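Quercetin 2,3-dioxygenase (Escherichia coli, PDB 1TQ5) catalyses the oxygen-dependent cleavage of quercetin in vitro, releasing carbon monoxide, as a metal-binding pirin of the bicupin fold whose physiological role is unknown. Local coordinates at residues Arg129-Arg134 and Gly152-His157; Leu145-Arg150 and His157-Leu162. All coordinates share one frame; numbering follows the deposited sequence.

Contact 1: residues Arg129-Arg134 and Gly152-His157; sequences RYEQRR and GSLKVH
Two edge strands of the bicupin face each other here: strand 129-133, outermost in its seven-stranded sheet, and strand 154-155, outermost in a sheet of the C-terminal cupin domain. Their segments run roughly antiparallel, but with Arg133 CA and Leu154 CA, the nearest such pair, 7.3 Å apart, the gap is spanned by side chains rather than by backbone pairing. Arg129 spans it at one end. Its chain bends at chi2 (117°) and delivers the guanidinium end-on to the carbonyl of Lys155, where Arg129 NH2 lies 2.5 Å and Arg129 NH1 2.8 Å from Lys155 O. Both nitrogens reach that one oxygen from the same face, above the carbonyl plane, although the oxygen itself lies close to the guanidinium plane. Arg129 NH1 also forms a salt bridge with Glu131 OE2 (2.9 Å), approaching from above the carboxylate plane, while Glu63 and Ser94 engage NH2 and NE. His157 points NE2 over one face of the guanidinium, 3.9 Å from Arg129 NE, with the two planes 70° apart. In the middle, Glu131 uses its other oxygen: water 1 donates to Glu131 OE1 at 2.6 Å and accepts from Lys155 N at 2.9 Å, carrying the carboxylate's reach to the facing backbone. Beyond this polar end, Leu154 fills the space between the strands, its CD2 meeting Arg133 CB at 3.7 Å, and the aliphatic root of the arginine suits this apolar neighbour. Arginine suits position 129 because its several N-H groups can serve a carbonyl, two carboxylates and a hydroxyl at once. This web would hold the guanidinium against rotation, and the acidic partners Glu131 and Glu63 probably offset its charge where the two sheets meet.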
loop_
_atom_site.group_PDB
_atom_site.type_symbol
_atom_site.label_atom_id
_atom_site.label_comp_id
_atom_site.label_asym_id
_atom_site.label_seq_id
_atom_site.Cartn_x
_atom_site.Cartn_y
_atom_site.Cartn_z
ATOM N N ARG A 129 3.753 16.315 -7.501
ATOM C CA ARG A 129 3.331 16.801 -6.193
ATOM C C ARG A 129 3.746 15.839 -5.089
ATOM O O ARG A 129 3.874 14.634 -5.312
ATOM C CB ARG A 129 1.817 16.983 -6.161
ATOM C CG ARG A 129 1.057 15.704 -6.431
ATOM C CD ARG A 129 0.213 15.287 -5.241
ATOM N NE ARG A 129 -0.324 13.945 -5.439
ATOM C CZ ARG A 129 -1.238 13.375 -4.663
ATOM N NH1 ARG A 129 -1.736 14.029 -3.621
ATOM N NH2 ARG A 129 -1.655 12.146 -4.938
ATOM N N TYR A 130 3.962 16.383 -3.897
ATOM C CA TYR A 130 4.351 15.575 -2.756
ATOM C C TYR A 130 3.578 15.981 -1.517
ATOM O O TYR A 130 3.617 17.140 -1.099
ATOM C CB TYR A 130 5.843 15.711 -2.460
ATOM C CG TYR A 130 6.240 14.962 -1.209
ATOM C CD1 TYR A 130 6.262 13.568 -1.190
ATOM C CD2 TYR A 130 6.523 15.644 -0.023
ATOM C CE1 TYR A 130 6.549 12.867 -0.025
ATOM C CE2 TYR A 130 6.811 14.954 1.150
ATOM C CZ TYR A 130 6.820 13.563 1.140
ATOM O OH TYR A 130 7.081 12.866 2.296
ATOM N N GLU A 131 2.884 15.019 -0.926
ATOM C CA GLU A 131 2.114 15.283 0.274
ATOM C C GLU A 131 2.379 14.247 1.354
ATOM O O GLU A 131 2.712 13.091 1.074
ATOM C CB GLU A 131 0.619 15.329 -0.051
ATOM C CG GLU A 131 0.226 16.511 -0.913
ATOM C CD GLU A 131 -1.274 16.670 -1.021
ATOM O OE1 GLU A 131 -1.918 16.943 0.015
ATOM O OE2 GLU A 131 -1.806 16.515 -2.139
ATOM N N GLN A 132 2.240 14.681 2.595
ATOM C CA GLN A 132 2.458 13.812 3.737
ATOM C C GLN A 132 1.413 14.213 4.756
ATOM O O GLN A 132 1.076 15.393 4.860
ATOM C CB GLN A 132 3.866 14.035 4.293
ATOM C CG GLN A 132 4.380 12.957 5.234
ATOM C CD GLN A 132 3.803 13.051 6.636
ATOM O OE1 GLN A 132 3.845 14.108 7.270
ATOM N NE2 GLN A 132 3.273 11.937 7.133
ATOM N N ARG A 133 0.891 13.243 5.497
ATOM C CA ARG A 133 -0.118 13.548 6.504
ATOM C C ARG A 133 -0.026 12.665 7.734
ATOM O O ARG A 133 0.305 11.477 7.650
ATOM C CB ARG A 133 -1.527 13.425 5.907
ATOM C CG ARG A 133 -2.654 13.686 6.913
ATOM C CD ARG A 133 -3.902 14.193 6.217
ATOM N NE ARG A 133 -4.899 14.716 7.151
ATOM C CZ ARG A 133 -5.947 15.451 6.784
ATOM N NH1 ARG A 133 -6.130 15.755 5.506
ATOM N NH2 ARG A 133 -6.821 15.876 7.686
ATOM N N ARG A 134 -0.314 13.265 8.881
ATOM C CA ARG A 134 -0.312 12.540 10.137
ATOM C C ARG A 134 -1.750 12.430 10.609
ATOM O O ARG A 134 -2.350 13.420 11.044
ATOM C CB ARG A 134 0.511 13.265 11.195
ATOM C CG ARG A 134 0.385 12.632 12.560
ATOM C CD ARG A 134 1.419 13.159 13.514
ATOM N NE ARG A 134 1.296 12.517 14.816
ATOM C CZ ARG A 134 2.299 12.389 15.674
ATOM N NH1 ARG A 134 3.500 12.858 15.362
ATOM N NH2 ARG A 134 2.100 11.797 16.844
ATOM N N GLY A 152 -10.569 14.324 5.344
ATOM C CA GLY A 152 -9.205 14.322 5.843
ATOM C C GLY A 152 -8.237 13.340 5.209
ATOM O O GLY A 152 -7.152 13.107 5.744
ATOM N N SER A 153 -8.612 12.769 4.071
ATOM C CA SER A 153 -7.743 11.825 3.382
ATOM C C SER A 153 -6.813 12.578 2.428
ATOM O O SER A 153 -7.021 13.762 2.147
ATOM C CB SER A 153 -8.585 10.822 2.589
ATOM O OG SER A 153 -9.302 11.469 1.548
ATOM N N LEU A 154 -5.787 11.889 1.937
ATOM C CA LEU A 154 -4.849 12.487 0.995
ATOM C C LEU A 154 -5.388 12.256 -0.413
ATOM O O LEU A 154 -5.988 11.214 -0.694
ATOM C CB LEU A 154 -3.466 11.838 1.129
ATOM C CG LEU A 154 -2.605 12.191 2.346
ATOM C CD1 LEU A 154 -1.385 11.279 2.396
ATOM C CD2 LEU A 154 -2.175 13.652 2.264
ATOM N N LYS A 155 -5.182 13.219 -1.303
ATOM C CA LYS A 155 -5.670 13.071 -2.668
ATOM C C LYS A 155 -4.845 12.085 -3.479
ATOM O O LYS A 155 -3.627 12.002 -3.339
ATOM C CB LYS A 155 -5.690 14.418 -3.398
ATOM C CG LYS A 155 -6.118 14.292 -4.858
ATOM C CD LYS A 155 -6.546 15.620 -5.459
ATOM C CE LYS A 155 -7.882 16.076 -4.893
ATOM N NZ LYS A 155 -8.323 17.380 -5.477
ATOM N N VAL A 156 -5.530 11.326 -4.322
ATOM C CA VAL A 156 -4.877 10.365 -5.193
ATOM C C VAL A 156 -5.505 10.600 -6.560
ATOM O O VAL A 156 -6.719 10.754 -6.668
ATOM C CB VAL A 156 -5.105 8.897 -4.708
ATOM C CG1 VAL A 156 -6.572 8.520 -4.803
ATOM C CG2 VAL A 156 -4.243 7.941 -5.520
ATOM N N HIS A 157 -4.673 10.666 -7.595
ATOM C CA HIS A 157 -5.149 10.903 -8.956
ATOM C C HIS A 157 -5.627 9.618 -9.622
ATOM O O HIS A 157 -5.106 9.204 -10.658
ATOM C CB HIS A 157 -4.035 11.539 -9.788
ATOM C CG HIS A 157 -3.620 12.891 -9.299
ATOM N ND1 HIS A 157 -4.452 13.990 -9.355
ATOM C CD2 HIS A 157 -2.468 13.320 -8.733
ATOM C CE1 HIS A 157 -3.829 15.036 -8.844
ATOM N NE2 HIS A 157 -2.624 14.657 -8.458
HETATM O O HOH W 1 -4.206 15.900 -0.600
#

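Contact 2: residues Leu145-Arg150 and His157-Leu162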
loop_
_atom_site.group_PDB
_atom_site.type_symbol
_atom_site.label_atom_id
_atom_site.label_comp_id
_atom_site.label_asym_id
_atom_site.label_seq_id
_atom_site.Cartn_x
_atom_site.Cartn_y
_atom_site.Cartn_z
ATOM N N LEU A 145 -6.619 7.543 1.351
ATOM C CA LEU A 145 -6.550 8.125 0.014
ATOM C C LEU A 145 -7.955 8.224 -0.563
ATOM O O LEU A 145 -8.809 7.387 -0.280
ATOM C CB LEU A 145 -5.692 7.265 -0.919
ATOM C CG LEU A 145 -4.220 7.028 -0.576
ATOM C CD1 LEU A 145 -3.595 6.145 -1.650
ATOM C CD2 LEU A 145 -3.484 8.358 -0.480
ATOM N N SER A 146 -8.184 9.258 -1.364
ATOM C CA SER A 146 -9.471 9.489 -2.008
ATOM C C SER A 146 -9.254 10.340 -3.250
ATOM O O SER A 146 -8.285 11.100 -3.332
ATOM C CB SER A 146 -10.430 10.219 -1.068
ATOM O OG SER A 146 -10.876 9.356 -0.038
ATOM N N PRO A 147 -10.154 10.223 -4.237
ATOM C CA PRO A 147 -10.034 11.002 -5.473
ATOM C C PRO A 147 -10.213 12.501 -5.213
ATOM O O PRO A 147 -9.623 13.335 -5.896
ATOM C CB PRO A 147 -11.160 10.442 -6.346
ATOM C CG PRO A 147 -11.381 9.055 -5.802
ATOM C CD PRO A 147 -11.277 9.275 -4.320
ATOM N N ASP A 148 -11.030 12.833 -4.219
ATOM C CA ASP A 148 -11.303 14.229 -3.883
ATOM C C ASP A 148 -10.706 14.669 -2.549
ATOM O O ASP A 148 -10.922 15.799 -2.112
ATOM C CB ASP A 148 -12.812 14.468 -3.857
ATOM C CG ASP A 148 -13.550 13.419 -3.051
ATOM O OD1 ASP A 148 -13.084 13.078 -1.943
ATOM O OD2 ASP A 148 -14.602 12.937 -3.523
ATOM N N ALA A 149 -9.965 13.773 -1.906
ATOM C CA ALA A 149 -9.333 14.062 -0.625
ATOM C C ALA A 149 -10.355 14.418 0.448
ATOM O O ALA A 149 -10.104 15.271 1.300
ATOM C CB ALA A 149 -8.322 15.195 -0.786
ATOM N N ARG A 150 -11.506 13.755 0.412
ATOM C CA ARG A 150 -12.563 14.011 1.381
ATOM C C ARG A 150 -12.229 13.430 2.746
ATOM O O ARG A 150 -11.347 12.582 2.877
ATOM C CB ARG A 150 -13.884 13.405 0.899
ATOM C CG ARG A 150 -13.918 11.878 0.935
ATOM C CD ARG A 150 -15.132 11.329 0.192
ATOM N NE ARG A 150 -15.147 9.868 0.136
ATOM C CZ ARG A 150 -15.441 9.078 1.165
ATOM N NH1 ARG A 150 -15.750 9.606 2.343
ATOM N NH2 ARG A 150 -15.424 7.759 1.023
ATOM N N HIS A 157 -4.673 10.666 -7.595
ATOM C CA HIS A 157 -5.149 10.903 -8.956
ATOM C C HIS A 157 -5.627 9.618 -9.622
ATOM O O HIS A 157 -5.106 9.204 -10.658
ATOM C CB HIS A 157 -4.035 11.539 -9.788
ATOM C CG HIS A 157 -3.620 12.891 -9.299
ATOM N ND1 HIS A 157 -4.452 13.990 -9.355
ATOM C CD2 HIS A 157 -2.468 13.320 -8.733
ATOM C CE1 HIS A 157 -3.829 15.036 -8.844
ATOM N NE2 HIS A 157 -2.624 14.657 -8.458
ATOM N N GLN A 158 -6.630 8.996 -9.018
ATOM C CA GLN A 158 -7.187 7.758 -9.534
ATOM C C GLN A 158 -8.520 7.532 -8.839
ATOM O O GLN A 158 -8.690 7.904 -7.677
ATOM C CB GLN A 158 -6.211 6.603 -9.254
ATOM C CG GLN A 158 -6.654 5.218 -9.709
ATOM C CD GLN A 158 -7.205 5.200 -11.122
ATOM O OE1 GLN A 158 -8.381 5.486 -11.342
ATOM N NE2 GLN A 158 -6.356 4.870 -12.087
ATOM N N ASP A 159 -9.474 6.954 -9.559
ATOM C CA ASP A 159 -10.793 6.684 -8.999
ATOM C C ASP A 159 -10.678 5.537 -7.998
ATOM O O ASP A 159 -11.184 4.441 -8.239
ATOM C CB ASP A 159 -11.770 6.295 -10.114
ATOM C CG ASP A 159 -13.180 6.062 -9.600
ATOM O OD1 ASP A 159 -13.953 5.349 -10.278
ATOM O OD2 ASP A 159 -13.521 6.601 -8.525
HETATM N N MSE A 160 -10.007 5.785 -6.880
HETATM C CA MSE A 160 -9.841 4.743 -5.874
HETATM C C MSE A 160 -9.789 5.291 -4.457
HETATM O O MSE A 160 -9.385 6.427 -4.229
HETATM C CB MSE A 160 -8.557 3.944 -6.152
HETATM C CG MSE A 160 -7.254 4.664 -5.798
HETATM SE SE MSE A 160 -6.835 4.601 -4.026
HETATM C CE MSE A 160 -6.094 2.954 -3.942
ATOM N N GLU A 161 -10.210 4.464 -3.507
ATOM C CA GLU A 161 -10.183 4.828 -2.099
ATOM C C GLU A 161 -9.355 3.792 -1.346
ATOM O O GLU A 161 -9.394 2.604 -1.667
ATOM C CB GLU A 161 -11.592 4.849 -1.516
ATOM C CG GLU A 161 -12.533 5.838 -2.162
ATOM C CD GLU A 161 -13.863 5.889 -1.444
ATOM O OE1 GLU A 161 -14.434 4.807 -1.184
ATOM O OE2 GLU A 161 -14.340 7.004 -1.143
ATOM N N LEU A 162 -8.612 4.250 -0.348
ATOM C CA LEU A 162 -7.788 3.376 0.477
ATOM C C LEU A 162 -8.131 3.646 1.935
ATOM O O LEU A 162 -8.148 4.793 2.379
ATOM C CB LEU A 162 -6.294 3.648 0.251
ATOM C CG LEU A 162 -5.313 2.911 1.180
ATOM C CD1 LEU A 162 -5.452 1.396 1.009
ATOM C CD2 LEU A 162 -3.881 3.355 0.876
#
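Glu161 and Arg150 form a salt bridge in which one carboxylate oxygen takes both contacts: Arg150 NH2 lies 2.5 Å from Glu161 OE2, with an N-H...O angle of 159°, and Arg150 NE adds a weak bond at 3.2 Å. OE2 is met on its syn side, 33° out of the carboxylate plane, yet sits near the guanidinium plane, at its edge. The side chains cross at about a right angle. With CG set between the backbone N and carbonyl carbon (chi1 71°), the Arg150 chain, extended from CG to NE, reaches across to Glu161. Were Glu161 an alanine, NH2 and NE of Arg150 would probably be left without their carboxylate and the guanidinium less firmly fixed. Behind this pair, Leu145 and Leu162 make an antiparallel, hydrogen-bonded pair joining strands 141-146 and 161-167 of the C-terminal cupin's sheet. Leu162 N donates to Leu145 O at 3.1 Å, and the return bond from Leu145 N is weak. The same Leu145 O receives a CA-H...O contact from Glu161. The two leucines lie side by side and point the same way, CD1 of Leu145 3.8 Å from CD2 of Leu162, and branched aliphatic chains suit this buried face. Past the strand end, Pro147 lays its CD 3.4 Å from Met160 O, a buried carbonyl with no partner in the model, while an inverse gamma turn centred on Asp159 redirects the chain. Selenomethionine Met160 brings SE to 4.2 Å from Leu145 CB, and Ile119 and Phe226 lie against its side chain. Farther out, Tyr163 OH bonds to OE1 of Glu161, steadying the carboxylate that Arg150 grips.

How the contacts relate
The centres of the two contacts lie about 9 Å apart, and their segments alternate along the chain: 129-134, 145-150, 152-157, 157-162, with His157 shared. Strand 141-146 lies between strands 154-155 and 161-167 in one sheet, parallel to the first and antiparallel to the second. Contact 2 pairs it with 161-167, whereas contact 1 looks outward from 154-155 to another sheet. Backbone bonds join the contacts directly, Val156 N to Ser146 O at 2.9 Å and Leu154 O to Ser146 N at 3.0 Å. Because 129-133 closes the sheet holding N-terminal strands 63-70, 90-94 and 112-119, this path links the sheets of the two similar domains, which are arranged face to face.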